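Side-chain contacts in nucleosome assembly protein 1, putative (Plasmodium falciparum, PDB 3FS3), which probably binds histones and chromatin as a histone chaperone of the nucleosome assembly protein family: residues A118-N121 with V125-V128; F238-S243 with E268-V273. One frame throughout, in Å; residues are numbered along the deposited sequence.

Contact 1 (A118-N121 with V125-V128); sequences ALRN and VSHV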
loop_
_atom_site.group_PDB
_atom_site.type_symbol
_atom_site.label_atom_id
_atom_site.label_comp_id
_atom_site.label_asym_id
_atom_site.label_seq_id
_atom_site.Cartn_x
_atom_site.Cartn_y
_atom_site.Cartn_z
ATOM N N ALA A 118 24.378 -4.441 4.379
ATOM C CA ALA A 118 23.045 -4.652 3.837
ATOM C C ALA A 118 22.291 -3.323 3.937
ATOM O O ALA A 118 21.677 -2.875 2.969
ATOM C CB ALA A 118 22.312 -5.745 4.627
ATOM N N LEU A 119 22.345 -2.692 5.110
ATOM C CA LEU A 119 21.673 -1.406 5.321
ATOM C C LEU A 119 22.218 -0.325 4.378
ATOM O O LEU A 119 21.454 0.461 3.818
ATOM C CB LEU A 119 21.846 -0.944 6.770
ATOM C CG LEU A 119 21.172 -1.754 7.880
ATOM C CD1 LEU A 119 21.683 -1.291 9.234
ATOM C CD2 LEU A 119 19.665 -1.592 7.795
ATOM N N ARG A 120 23.535 -0.294 4.207
ATOM C CA ARG A 120 24.175 0.683 3.326
ATOM C C ARG A 120 23.694 0.544 1.888
ATOM O O ARG A 120 23.445 1.545 1.219
ATOM C CB ARG A 120 25.702 0.520 3.351
ATOM C CG ARG A 120 26.423 1.383 4.376
ATOM C CD ARG A 120 26.200 2.857 4.080
ATOM N NE ARG A 120 27.056 3.723 4.888
ATOM C CZ ARG A 120 26.837 5.024 5.059
ATOM N NH1 ARG A 120 25.791 5.592 4.478
ATOM N NH2 ARG A 120 27.656 5.750 5.813
ATOM N N ASN A 121 23.558 -0.696 1.422
ATOM C CA ASN A 121 23.117 -0.966 0.061
ATOM C C ASN A 121 21.638 -0.712 -0.220
ATOM O O ASN A 121 21.149 -1.018 -1.308
ATOM C CB ASN A 121 23.483 -2.401 -0.342
ATOM C CG ASN A 121 24.987 -2.603 -0.465
ATOM O OD1 ASN A 121 25.709 -1.692 -0.860
ATOM N ND2 ASN A 121 25.462 -3.800 -0.136
ATOM N N VAL A 125 17.409 3.540 3.628
ATOM C CA VAL A 125 18.108 3.428 4.906
ATOM C C VAL A 125 19.495 4.050 4.876
ATOM O O VAL A 125 19.956 4.607 5.873
ATOM C CB VAL A 125 18.260 1.957 5.339
ATOM C CG1 VAL A 125 19.066 1.878 6.639
ATOM C CG2 VAL A 125 16.888 1.318 5.506
ATOM N N SER A 126 20.165 3.949 3.733
ATOM C CA SER A 126 21.502 4.502 3.604
ATOM C C SER A 126 21.517 6.005 3.867
ATOM O O SER A 126 22.524 6.547 4.324
ATOM C CB SER A 126 22.066 4.226 2.210
ATOM O OG SER A 126 23.420 4.642 2.135
ATOM N N HIS A 127 20.398 6.671 3.594
ATOM C CA HIS A 127 20.308 8.117 3.793
ATOM C C HIS A 127 20.355 8.571 5.247
ATOM O O HIS A 127 20.714 9.716 5.521
ATOM C CB HIS A 127 19.043 8.665 3.126
ATOM C CG HIS A 127 19.065 8.568 1.634
ATOM N ND1 HIS A 127 17.946 8.775 0.857
ATOM C CD2 HIS A 127 20.070 8.270 0.776
ATOM C CE1 HIS A 127 18.260 8.606 -0.415
ATOM N NE2 HIS A 127 19.542 8.299 -0.491
ATOM N N VAL A 128 19.995 7.693 6.179
ATOM C CA VAL A 128 20.031 8.069 7.585
ATOM C C VAL A 128 21.237 7.495 8.334
ATOM O O VAL A 128 21.329 7.615 9.557
ATOM C CB VAL A 128 18.724 7.669 8.308
ATOM C CG1 VAL A 128 17.573 8.505 7.770
ATOM C CG2 VAL A 128 18.430 6.184 8.113
HETATM O O HOH W 1 24.351 8.564 4.260
#
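The guanidinium of R120 turns one edge to S126: S126 OG lies at that edge, in the plane of the group, and so does a water. S126 O sits obliquely to the same group. The direct bond is weak. R120 NH1 donates to S126 OG at 3.5 Å, although the N-H points fairly straight at the oxygen, at 156°. NH1 also comes within 3.4 Å of S126 O, but the angle there is too poor for a bond. The water makes that link instead. It donates to S126 O at 2.7 Å and takes a weak bond from R120 NH1. The stronger hold on R120 is outside these segments, where NE forms a salt bridge with E134 of the helix 131-137. The R120 side chain starts away from S126 and bends at its second torsion (chi2 -62°), which brings the NH1 edge of the guanidinium back to S126 OG. S126 OG stands anti to its backbone N (chi1 -174°), on the R120 side, and S126 CB packs against R120 O at 3.2 Å. The rest of the contact is apolar. L119 CD2 meets V125 CG1 at 3.7 Å, the two side chains crossing at a slant. Both are buried. The long helix 260-289 lines this side, with I281 against L119 and T276 against V125. Helix 123-126 is held at its start as well, since N122 OD1 accepts a bond from V125 N. Together these features describe two short consecutive helices, 114-120 and 123-126, joined by a brief link, with an apolar side against helix 260-289 and a polar side where one water bridges R120 and S126, within the globular part of a NAP-family fold.

Contact 2 (F238-S243 with E268-V273); sequences FHFFTS and EGDYEV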
loop_
_atom_site.group_PDB
_atom_site.type_symbol
_atom_site.label_atom_id
_atom_site.label_comp_id
_atom_site.label_asym_id
_atom_site.label_seq_id
_atom_site.Cartn_x
_atom_site.Cartn_y
_atom_site.Cartn_z
ATOM N N PHE A 238 20.982 6.574 14.877
ATOM C CA PHE A 238 20.419 6.253 16.174
ATOM C C PHE A 238 19.325 7.181 16.690
ATOM O O PHE A 238 18.749 6.952 17.756
ATOM C CB PHE A 238 21.577 6.071 17.157
ATOM C CG PHE A 238 22.421 4.862 16.840
ATOM C CD1 PHE A 238 22.088 3.610 17.354
ATOM C CD2 PHE A 238 23.495 4.958 15.954
ATOM C CE1 PHE A 238 22.811 2.465 16.985
ATOM C CE2 PHE A 238 24.225 3.828 15.576
ATOM C CZ PHE A 238 23.882 2.573 16.093
ATOM N N HIS A 239 19.014 8.210 15.907
ATOM C CA HIS A 239 17.937 9.123 16.259
ATOM C C HIS A 239 16.647 8.359 15.991
ATOM O O HIS A 239 15.564 8.788 16.378
ATOM C CB HIS A 239 17.998 10.385 15.398
ATOM C CG HIS A 239 18.863 11.460 15.974
ATOM N ND1 HIS A 239 19.793 12.150 15.228
ATOM C CD2 HIS A 239 18.934 11.968 17.227
ATOM C CE1 HIS A 239 20.401 13.036 15.998
ATOM N NE2 HIS A 239 19.899 12.946 17.215
ATOM N N PHE A 240 16.788 7.220 15.316
ATOM C CA PHE A 240 15.672 6.341 14.994
ATOM C C PHE A 240 15.032 5.861 16.295
ATOM O O PHE A 240 13.823 5.660 16.376
ATOM C CB PHE A 240 16.187 5.128 14.206
ATOM C CG PHE A 240 15.131 4.094 13.901
ATOM C CD1 PHE A 240 14.275 4.247 12.816
ATOM C CD2 PHE A 240 15.007 2.954 14.694
ATOM C CE1 PHE A 240 13.307 3.281 12.518
ATOM C CE2 PHE A 240 14.040 1.978 14.406
ATOM C CZ PHE A 240 13.188 2.144 13.312
ATOM N N PHE A 241 15.850 5.668 17.317
ATOM C CA PHE A 241 15.335 5.194 18.593
ATOM C C PHE A 241 14.849 6.353 19.456
ATOM O O PHE A 241 15.303 6.555 20.580
ATOM C CB PHE A 241 16.415 4.369 19.288
ATOM C CG PHE A 241 16.851 3.170 18.482
ATOM C CD1 PHE A 241 16.091 2.006 18.482
ATOM C CD2 PHE A 241 17.998 3.225 17.691
ATOM C CE1 PHE A 241 16.458 0.915 17.713
ATOM C CE2 PHE A 241 18.378 2.143 16.915
ATOM C CZ PHE A 241 17.605 0.980 16.925
ATOM N N THR A 242 13.910 7.110 18.894
ATOM C CA THR A 242 13.306 8.258 19.556
ATOM C C THR A 242 11.800 8.029 19.561
ATOM O O THR A 242 11.207 7.742 18.520
ATOM C CB THR A 242 13.628 9.576 18.798
ATOM O OG1 THR A 242 15.021 9.887 18.935
ATOM C CG2 THR A 242 12.806 10.727 19.348
ATOM N N SER A 243 11.185 8.142 20.736
ATOM C CA SER A 243 9.745 7.937 20.874
ATOM C C SER A 243 8.942 9.141 20.385
ATOM O O SER A 243 9.306 10.292 20.640
ATOM C CB SER A 243 9.387 7.652 22.337
ATOM O OG SER A 243 10.032 6.481 22.807
ATOM N N GLU A 268 7.011 10.788 9.433
ATOM C CA GLU A 268 6.916 10.175 8.111
ATOM C C GLU A 268 8.206 9.483 7.691
ATOM O O GLU A 268 8.188 8.329 7.267
ATOM C CB GLU A 268 6.559 11.221 7.048
ATOM C CG GLU A 268 5.073 11.357 6.737
ATOM C CD GLU A 268 4.808 12.375 5.632
ATOM O OE1 GLU A 268 5.349 12.202 4.519
ATOM O OE2 GLU A 268 4.061 13.348 5.872
ATOM N N GLY A 269 9.318 10.202 7.797
ATOM C CA GLY A 269 10.602 9.647 7.409
ATOM C C GLY A 269 11.019 8.461 8.253
ATOM O O GLY A 269 11.635 7.514 7.760
ATOM N N ASP A 270 10.674 8.520 9.534
ATOM C CA ASP A 270 11.004 7.471 10.483
ATOM C C ASP A 270 10.230 6.202 10.168
ATOM O O ASP A 270 10.781 5.100 10.200
ATOM C CB ASP A 270 10.679 7.949 11.900
ATOM C CG ASP A 270 11.009 6.924 12.952
ATOM O OD1 ASP A 270 10.269 5.926 13.052
ATOM O OD2 ASP A 270 12.009 7.118 13.677
ATOM N N TYR A 271 8.949 6.360 9.862
ATOM C CA TYR A 271 8.113 5.221 9.541
ATOM C C TYR A 271 8.561 4.606 8.220
ATOM O O TYR A 271 8.465 3.394 8.023
ATOM C CB TYR A 271 6.653 5.647 9.431
ATOM C CG TYR A 271 5.714 4.488 9.238
ATOM C CD1 TYR A 271 5.492 3.569 10.263
ATOM C CD2 TYR A 271 5.065 4.286 8.020
ATOM C CE1 TYR A 271 4.649 2.475 10.078
ATOM C CE2 TYR A 271 4.217 3.193 7.827
ATOM C CZ TYR A 271 4.016 2.294 8.857
ATOM O OH TYR A 271 3.190 1.208 8.672
ATOM N N GLU A 272 9.052 5.446 7.315
ATOM C CA GLU A 272 9.506 4.969 6.015
ATOM C C GLU A 272 10.721 4.073 6.222
ATOM O O GLU A 272 10.854 3.022 5.595
ATOM C CB GLU A 272 9.875 6.149 5.114
ATOM C CG GLU A 272 9.837 5.825 3.629
ATOM C CD GLU A 272 10.406 6.939 2.773
ATOM O OE1 GLU A 272 10.109 8.119 3.048
ATOM O OE2 GLU A 272 11.146 6.632 1.814
ATOM N N VAL A 273 11.613 4.497 7.106
ATOM C CA VAL A 273 12.810 3.716 7.398
ATOM C C VAL A 273 12.425 2.381 8.030
ATOM O O VAL A 273 12.903 1.331 7.616
ATOM C CB VAL A 273 13.744 4.464 8.369
ATOM C CG1 VAL A 273 14.879 3.552 8.806
ATOM C CG2 VAL A 273 14.293 5.715 7.696
#
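D270 OD2 and F240 O lie 3.6 Å apart, and one ammonium group joins them: K177 NZ, from the strand 174-181, forms a salt bridge with D270 OD2, a hydrogen bond to F240 O and a cation-pi contact with the F240 ring. The other carboxylate oxygen, D270 OD1, is bonded to the hydroxyl of Y179, two residues further along that strand. No hydrogen bond runs directly between 238-243 and 268-273. Instead, the F240 ring reaches the helix through van der Waals contact. With CG anti to the backbone N (chi1 176°), its end comes closer to the helix than its base does. F240 CD1 lies 3.8 Å from D270 OD2, and the ring and carboxylate planes are only 6° apart. F240 CE1 meets V273 CG1 at 4.0 Å, about one helical turn beyond D270. The ring also borders F241: F240 CD2 stands 3.8 Å above the F241 ring, over its centre. The segment 238-243 is also pinned within itself. T242 OG1 donates to H239 O at 2.8 Å, and an inverse gamma turn is centred on F241. D270 OD2 and F240 O, both partly negative, would probably repel each other without the K177 ammonium that binds both. Its positive charge probably also favours the ionised form of D270. K177 thus links loop, helix and sheet, and Y179 adds a second bond from sheet to helix.

Overall arrangement
Both segments of contact 1 precede those of contact 2 in the chain, and the centres of the two contacts lie about 13 Å apart. Contact 1 joins two short consecutive helices, 114-120 and 123-126. Contact 2 brings the loop after strand 192-197 onto the helix 260-289. That long helix is the shared element: it carries one segment of contact 2, and its later turns pack on contact 1. The two also touch directly, V128 CG2 lying 4.2 Å from V273 CG2. The four-stranded antiparallel sheet meets contact 2 through K177 and Y179 of strand 174-181. Segments distant in sequence are thus gathered around one helix in the globular part of the chain, consistent with a single compact NAP-family unit.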